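Local coordinates for glycosyl hydrolase family 2, TIM barrel domain protein (PDB 6DXU), which probably hydrolyses beta-glucuronides as a family 2 glycoside hydrolase of a human gut bacterium, at residues D[107-121]-D[131-144]. Residues are numbered along the deposited sequence; the frame is centred on the assembly and turned at random.
Sequences RIVLDFDGAGQKTDV and HVGGYDSWNVDITD
Phe-112 lies flat against one face of the Trp-138 indole, an offset stack with planes only 3° apart and the centroid of the six-membered ring 3.9 Å from that of the phenyl. CB of His-131 covers the opposite indole face, while Thr-119 CG2 and Val-121 CG2 abut the edge near CH2. Trp-138 CG stands between its backbone N and carbonyl carbon (chi1 50°), which swings the broad ring back over its strand partner. The broad indole suits this place because one face takes Phe-112 while its edge reaches Thr-119 and Val-121.

The Arg-107 guanidinium is turned 75° from the Asp-141 carboxylate. NE, at its edge, donates to the syn lone pair of Asp-141 OD2 at 3.0 Å, and NH2 reaches the same oxygen from above the carboxylate plane; Thr-143 CB sits over one guanidinium face. Tyr-229 also bonds to OD2. The other oxygen, OD1, accepts from N of Thr-143, forming an Asx turn where helix 143-150 begins, and from its hydroxyl. Threonine fits here because OG1, besides donating to OD1, accepts from Ile-108 N at 2.9 Å, while its carbon side packs on the guanidinium.

Between these ends the antiparallel backbone pairs regularly, and Ile-142 packs on Ile-108 and Leu-110. Just before strand 138-141, Ser-137 OG donates to Phe-112 O from above the carbonyl plane, 2.8 Å away, and shares a water with Asp-111 and Asp-113. Asp-111 also bridges to Lys-30.

Strands 107-112 and 118-121 belong to the two sheets of the sugar-binding domain's beta-sandwich, and Trp-138 joins them through apolar contact. With Arg-107 and Tyr-229 on OD2 and Thr-143 on OD1, the Asp-141 carboxylate is probably stabilised as an anion.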
loop_
_atom_site.group_PDB
_atom_site.type_symbol
_atom_site.label_atom_id
_atom_site.label_comp_id
_atom_site.label_asym_id
_atom_site.label_seq_id
_atom_site.Cartn_x
_atom_site.Cartn_y
_atom_site.Cartn_z
ATOM N N ARG D 107 10.073 17.367 27.583
ATOM C CA ARG D 107 9.780 17.052 26.195
ATOM C C ARG D 107 10.451 18.069 25.296
ATOM O O ARG D 107 10.628 19.234 25.676
ATOM C CB ARG D 107 8.267 17.062 25.914
ATOM C CG ARG D 107 7.427 16.291 26.920
ATOM C CD ARG D 107 7.834 14.834 27.019
ATOM N NE ARG D 107 7.542 14.073 25.803
ATOM C CZ ARG D 107 7.719 12.761 25.690
ATOM N NH1 ARG D 107 8.195 12.069 26.718
ATOM N NH2 ARG D 107 7.429 12.138 24.555
ATOM N N ILE D 108 10.792 17.617 24.087
ATOM C CA ILE D 108 11.368 18.454 23.041
ATOM C C ILE D 108 10.365 18.484 21.898
ATOM O O ILE D 108 10.098 17.441 21.277
ATOM C CB ILE D 108 12.707 17.884 22.538
ATOM C CG1 ILE D 108 13.648 17.579 23.698
ATOM C CG2 ILE D 108 13.369 18.848 21.567
ATOM C CD1 ILE D 108 14.757 16.599 23.309
ATOM N N VAL D 109 9.834 19.663 21.589
ATOM C CA VAL D 109 8.818 19.786 20.555
ATOM C C VAL D 109 9.307 20.778 19.508
ATOM O O VAL D 109 9.791 21.866 19.848
ATOM C CB VAL D 109 7.459 20.218 21.136
ATOM C CG1 VAL D 109 6.468 20.482 20.029
ATOM C CG2 VAL D 109 6.920 19.144 22.083
ATOM N N LEU D 110 9.164 20.409 18.239
ATOM C CA LEU D 110 9.367 21.330 17.131
ATOM C C LEU D 110 8.018 21.926 16.773
ATOM O O LEU D 110 7.083 21.193 16.450
ATOM C CB LEU D 110 9.959 20.622 15.915
ATOM C CG LEU D 110 11.350 20.007 16.042
ATOM C CD1 LEU D 110 11.666 19.181 14.772
ATOM C CD2 LEU D 110 12.397 21.073 16.292
ATOM N N ASP D 111 7.916 23.248 16.840
ATOM C CA ASP D 111 6.650 23.946 16.661
ATOM C C ASP D 111 6.772 24.807 15.413
ATOM O O ASP D 111 7.516 25.793 15.409
ATOM C CB ASP D 111 6.332 24.782 17.906
ATOM C CG ASP D 111 5.080 25.627 17.752
ATOM O OD1 ASP D 111 4.187 25.243 16.972
ATOM O OD2 ASP D 111 4.991 26.672 18.426
ATOM N N PHE D 112 6.044 24.437 14.360
ATOM C CA PHE D 112 6.104 25.122 13.067
ATOM C C PHE D 112 5.003 26.178 13.020
ATOM O O PHE D 112 3.819 25.835 12.980
ATOM C CB PHE D 112 5.910 24.127 11.918
ATOM C CG PHE D 112 7.034 23.129 11.749
ATOM C CD1 PHE D 112 7.109 21.999 12.552
ATOM C CD2 PHE D 112 7.997 23.304 10.761
ATOM C CE1 PHE D 112 8.134 21.070 12.392
ATOM C CE2 PHE D 112 9.035 22.363 10.590
ATOM C CZ PHE D 112 9.100 21.259 11.408
ATOM N N ASP D 113 5.385 27.466 12.981
ATOM C CA ASP D 113 4.396 28.509 12.715
ATOM C C ASP D 113 3.764 28.332 11.342
ATOM O O ASP D 113 2.613 28.734 11.129
ATOM C CB ASP D 113 5.028 29.905 12.803
ATOM C CG ASP D 113 5.224 30.391 14.227
ATOM O OD1 ASP D 113 5.069 29.584 15.169
ATOM O OD2 ASP D 113 5.560 31.592 14.393
ATOM N N GLY D 114 4.493 27.738 10.401
ATOM C CA GLY D 114 3.972 27.503 9.064
ATOM C C GLY D 114 5.090 27.215 8.077
ATOM O O GLY D 114 6.144 27.856 8.137
ATOM N N ALA D 115 4.868 26.267 7.162
ATOM C CA ALA D 115 5.872 25.845 6.190
ATOM C C ALA D 115 5.159 25.354 4.940
ATOM O O ALA D 115 4.108 24.720 5.043
ATOM C CB ALA D 115 6.755 24.731 6.758
ATOM N N GLY D 116 5.713 25.651 3.767
ATOM C CA GLY D 116 5.038 25.388 2.495
ATOM C C GLY D 116 5.742 24.331 1.656
ATOM O O GLY D 116 6.967 24.369 1.505
ATOM N N GLN D 117 4.964 23.399 1.097
ATOM C CA GLN D 117 3.539 23.178 1.351
ATOM C C GLN D 117 3.344 21.807 2.025
ATOM O O GLN D 117 2.501 21.632 2.905
ATOM C CB GLN D 117 2.740 23.229 0.043
ATOM C CG GLN D 117 2.761 24.606 -0.655
ATOM C CD GLN D 117 1.976 25.655 0.115
ATOM O OE1 GLN D 117 0.895 25.376 0.631
ATOM N NE2 GLN D 117 2.511 26.867 0.186
ATOM N N LYS D 118 4.122 20.830 1.566
ATOM C CA LYS D 118 4.210 19.515 2.179
ATOM C C LYS D 118 5.569 19.415 2.853
ATOM O O LYS D 118 6.598 19.663 2.214
ATOM C CB LYS D 118 4.052 18.409 1.137
ATOM C CG LYS D 118 2.754 18.484 0.316
ATOM C CD LYS D 118 2.537 17.172 -0.467
ATOM C CE LYS D 118 1.305 17.274 -1.370
ATOM N NZ LYS D 118 1.601 17.996 -2.654
ATOM N N THR D 119 5.578 19.065 4.134
ATOM C CA THR D 119 6.813 19.061 4.904
ATOM C C THR D 119 7.005 17.690 5.539
ATOM O O THR D 119 6.045 17.079 6.009
ATOM C CB THR D 119 6.788 20.171 5.988
ATOM O OG1 THR D 119 6.565 21.443 5.364
ATOM C CG2 THR D 119 8.100 20.213 6.770
ATOM N N ASP D 120 8.245 17.200 5.525
ATOM C CA ASP D 120 8.610 15.963 6.198
ATOM C C ASP D 120 9.834 16.237 7.061
ATOM O O ASP D 120 10.773 16.903 6.623
ATOM C CB ASP D 120 8.875 14.825 5.194
ATOM C CG ASP D 120 7.602 14.364 4.511
ATOM O OD1 ASP D 120 6.861 13.558 5.112
ATOM O OD2 ASP D 120 7.310 14.856 3.405
ATOM N N VAL D 121 9.826 15.705 8.281
ATOM C CA VAL D 121 10.801 16.056 9.302
ATOM C C VAL D 121 11.552 14.805 9.710
ATOM O O VAL D 121 10.926 13.783 10.009
ATOM C CB VAL D 121 10.100 16.684 10.520
ATOM C CG1 VAL D 121 11.112 17.136 11.567
ATOM C CG2 VAL D 121 9.241 17.823 10.055
ATOM N N HIS D 131 3.411 16.939 7.262
ATOM C CA HIS D 131 2.303 17.875 7.268
ATOM C C HIS D 131 2.015 18.290 5.835
ATOM O O HIS D 131 2.938 18.478 5.045
ATOM C CB HIS D 131 2.639 19.115 8.111
ATOM C CG HIS D 131 1.489 20.056 8.251
ATOM N ND1 HIS D 131 0.445 19.821 9.120
ATOM C CD2 HIS D 131 1.188 21.200 7.597
ATOM C CE1 HIS D 131 -0.436 20.804 9.015
ATOM N NE2 HIS D 131 -0.011 21.646 8.089
ATOM N N VAL D 132 0.739 18.436 5.501
ATOM C CA VAL D 132 0.327 18.973 4.207
ATOM C C VAL D 132 -0.558 20.177 4.471
ATOM O O VAL D 132 -1.652 20.030 5.034
ATOM C CB VAL D 132 -0.416 17.934 3.354
ATOM C CG1 VAL D 132 -0.971 18.605 2.091
ATOM C CG2 VAL D 132 0.513 16.767 2.998
ATOM N N GLY D 133 -0.098 21.353 4.047
ATOM C CA GLY D 133 -0.800 22.592 4.306
ATOM C C GLY D 133 0.205 23.670 4.626
ATOM O O GLY D 133 1.002 23.518 5.554
ATOM N N GLY D 134 0.205 24.750 3.856
ATOM C CA GLY D 134 1.255 25.730 4.008
ATOM C C GLY D 134 1.003 26.830 5.009
ATOM O O GLY D 134 1.882 27.680 5.199
ATOM N N TYR D 135 -0.157 26.847 5.668
ATOM C CA TYR D 135 -0.593 28.040 6.377
ATOM C C TYR D 135 -1.087 27.792 7.788
ATOM O O TYR D 135 -1.271 28.767 8.533
ATOM C CB TYR D 135 -1.685 28.759 5.562
ATOM C CG TYR D 135 -1.203 28.948 4.138
ATOM C CD1 TYR D 135 -0.339 29.992 3.809
ATOM C CD2 TYR D 135 -1.520 28.020 3.149
ATOM C CE1 TYR D 135 0.139 30.139 2.504
ATOM C CE2 TYR D 135 -1.043 28.159 1.849
ATOM C CZ TYR D 135 -0.218 29.215 1.534
ATOM O OH TYR D 135 0.242 29.342 0.236
ATOM N N ASP D 136 -1.287 26.544 8.190
ATOM C CA ASP D 136 -1.638 26.231 9.565
ATOM C C ASP D 136 -0.384 25.865 10.354
ATOM O O ASP D 136 0.649 25.495 9.791
ATOM C CB ASP D 136 -2.687 25.100 9.629
ATOM C CG ASP D 136 -2.366 23.891 8.724
ATOM O OD1 ASP D 136 -1.493 23.954 7.819
ATOM O OD2 ASP D 136 -3.019 22.835 8.914
ATOM N N SER D 137 -0.469 26.035 11.667
ATOM C CA SER D 137 0.602 25.640 12.568
ATOM C C SER D 137 0.454 24.161 12.930
ATOM O O SER D 137 -0.644 23.599 12.880
ATOM C CB SER D 137 0.581 26.523 13.823
ATOM O OG SER D 137 1.600 26.164 14.728
ATOM N N TRP D 138 1.576 23.527 13.268
ATOM C CA TRP D 138 1.604 22.111 13.609
ATOM C C TRP D 138 2.894 21.859 14.370
ATOM O O TRP D 138 3.814 22.680 14.337
ATOM C CB TRP D 138 1.518 21.216 12.360
ATOM C CG TRP D 138 2.500 21.584 11.270
ATOM C CD1 TRP D 138 2.422 22.663 10.430
ATOM C CD2 TRP D 138 3.697 20.877 10.899
ATOM N NE1 TRP D 138 3.498 22.677 9.568
ATOM C CE2 TRP D 138 4.290 21.590 9.831
ATOM C CE3 TRP D 138 4.308 19.704 11.349
ATOM C CZ2 TRP D 138 5.479 21.176 9.220
ATOM C CZ3 TRP D 138 5.489 19.297 10.749
ATOM C CH2 TRP D 138 6.061 20.027 9.696
ATOM N N ASN D 139 2.954 20.727 15.069
ATOM C CA ASN D 139 4.149 20.463 15.859
ATOM C C ASN D 139 4.455 18.973 15.881
ATOM O O ASN D 139 3.608 18.138 15.548
ATOM C CB ASN D 139 4.006 21.005 17.290
ATOM C CG ASN D 139 2.752 20.512 17.982
ATOM O OD1 ASN D 139 2.562 19.316 18.151
ATOM N ND2 ASN D 139 1.885 21.437 18.378
ATOM N N VAL D 140 5.691 18.652 16.281
ATOM C CA VAL D 140 6.186 17.280 16.357
ATOM C C VAL D 140 6.959 17.135 17.662
ATOM O O VAL D 140 7.928 17.867 17.888
ATOM C CB VAL D 140 7.106 16.924 15.176
ATOM C CG1 VAL D 140 7.531 15.455 15.275
ATOM C CG2 VAL D 140 6.421 17.213 13.843
ATOM N N ASP D 141 6.557 16.185 18.504
ATOM C CA ASP D 141 7.340 15.842 19.697
ATOM C C ASP D 141 8.475 14.920 19.261
ATOM O O ASP D 141 8.230 13.790 18.845
ATOM C CB ASP D 141 6.459 15.154 20.741
ATOM C CG ASP D 141 7.158 14.952 22.082
ATOM O OD1 ASP D 141 8.381 14.741 22.098
ATOM O OD2 ASP D 141 6.464 14.911 23.129
ATOM N N ILE D 142 9.722 15.378 19.367
ATOM C CA ILE D 142 10.856 14.580 18.906
ATOM C C ILE D 142 11.625 13.967 20.066
ATOM O O ILE D 142 12.728 13.439 19.864
ATOM C CB ILE D 142 11.793 15.401 18.004
ATOM C CG1 ILE D 142 12.385 16.587 18.790
ATOM C CG2 ILE D 142 11.038 15.866 16.783
ATOM C CD1 ILE D 142 13.529 17.346 18.042
ATOM N N THR D 143 11.045 13.979 21.271
ATOM C CA THR D 143 11.743 13.469 22.450
ATOM C C THR D 143 12.264 12.053 22.228
ATOM O O THR D 143 13.438 11.768 22.487
ATOM C CB THR D 143 10.825 13.502 23.672
ATOM O OG1 THR D 143 10.238 14.802 23.802
ATOM C CG2 THR D 143 11.628 13.171 24.932
ATOM N N ASP D 144 11.395 11.144 21.771
ATOM C CA ASP D 144 11.791 9.736 21.669
ATOM C C ASP D 144 12.842 9.519 20.588
ATOM O O ASP D 144 13.793 8.752 20.786
ATOM C CB ASP D 144 10.570 8.858 21.405
ATOM C CG ASP D 144 9.639 8.779 22.598
ATOM O OD1 ASP D 144 10.073 9.116 23.721
ATOM O OD2 ASP D 144 8.463 8.398 22.415
HETATM O O HOH W 1 3.353 27.821 16.095
HETATM O O HOH W 2 2.359 24.773 7.684
HETATM O O HOH W 3 -1.613 24.634 1.425
#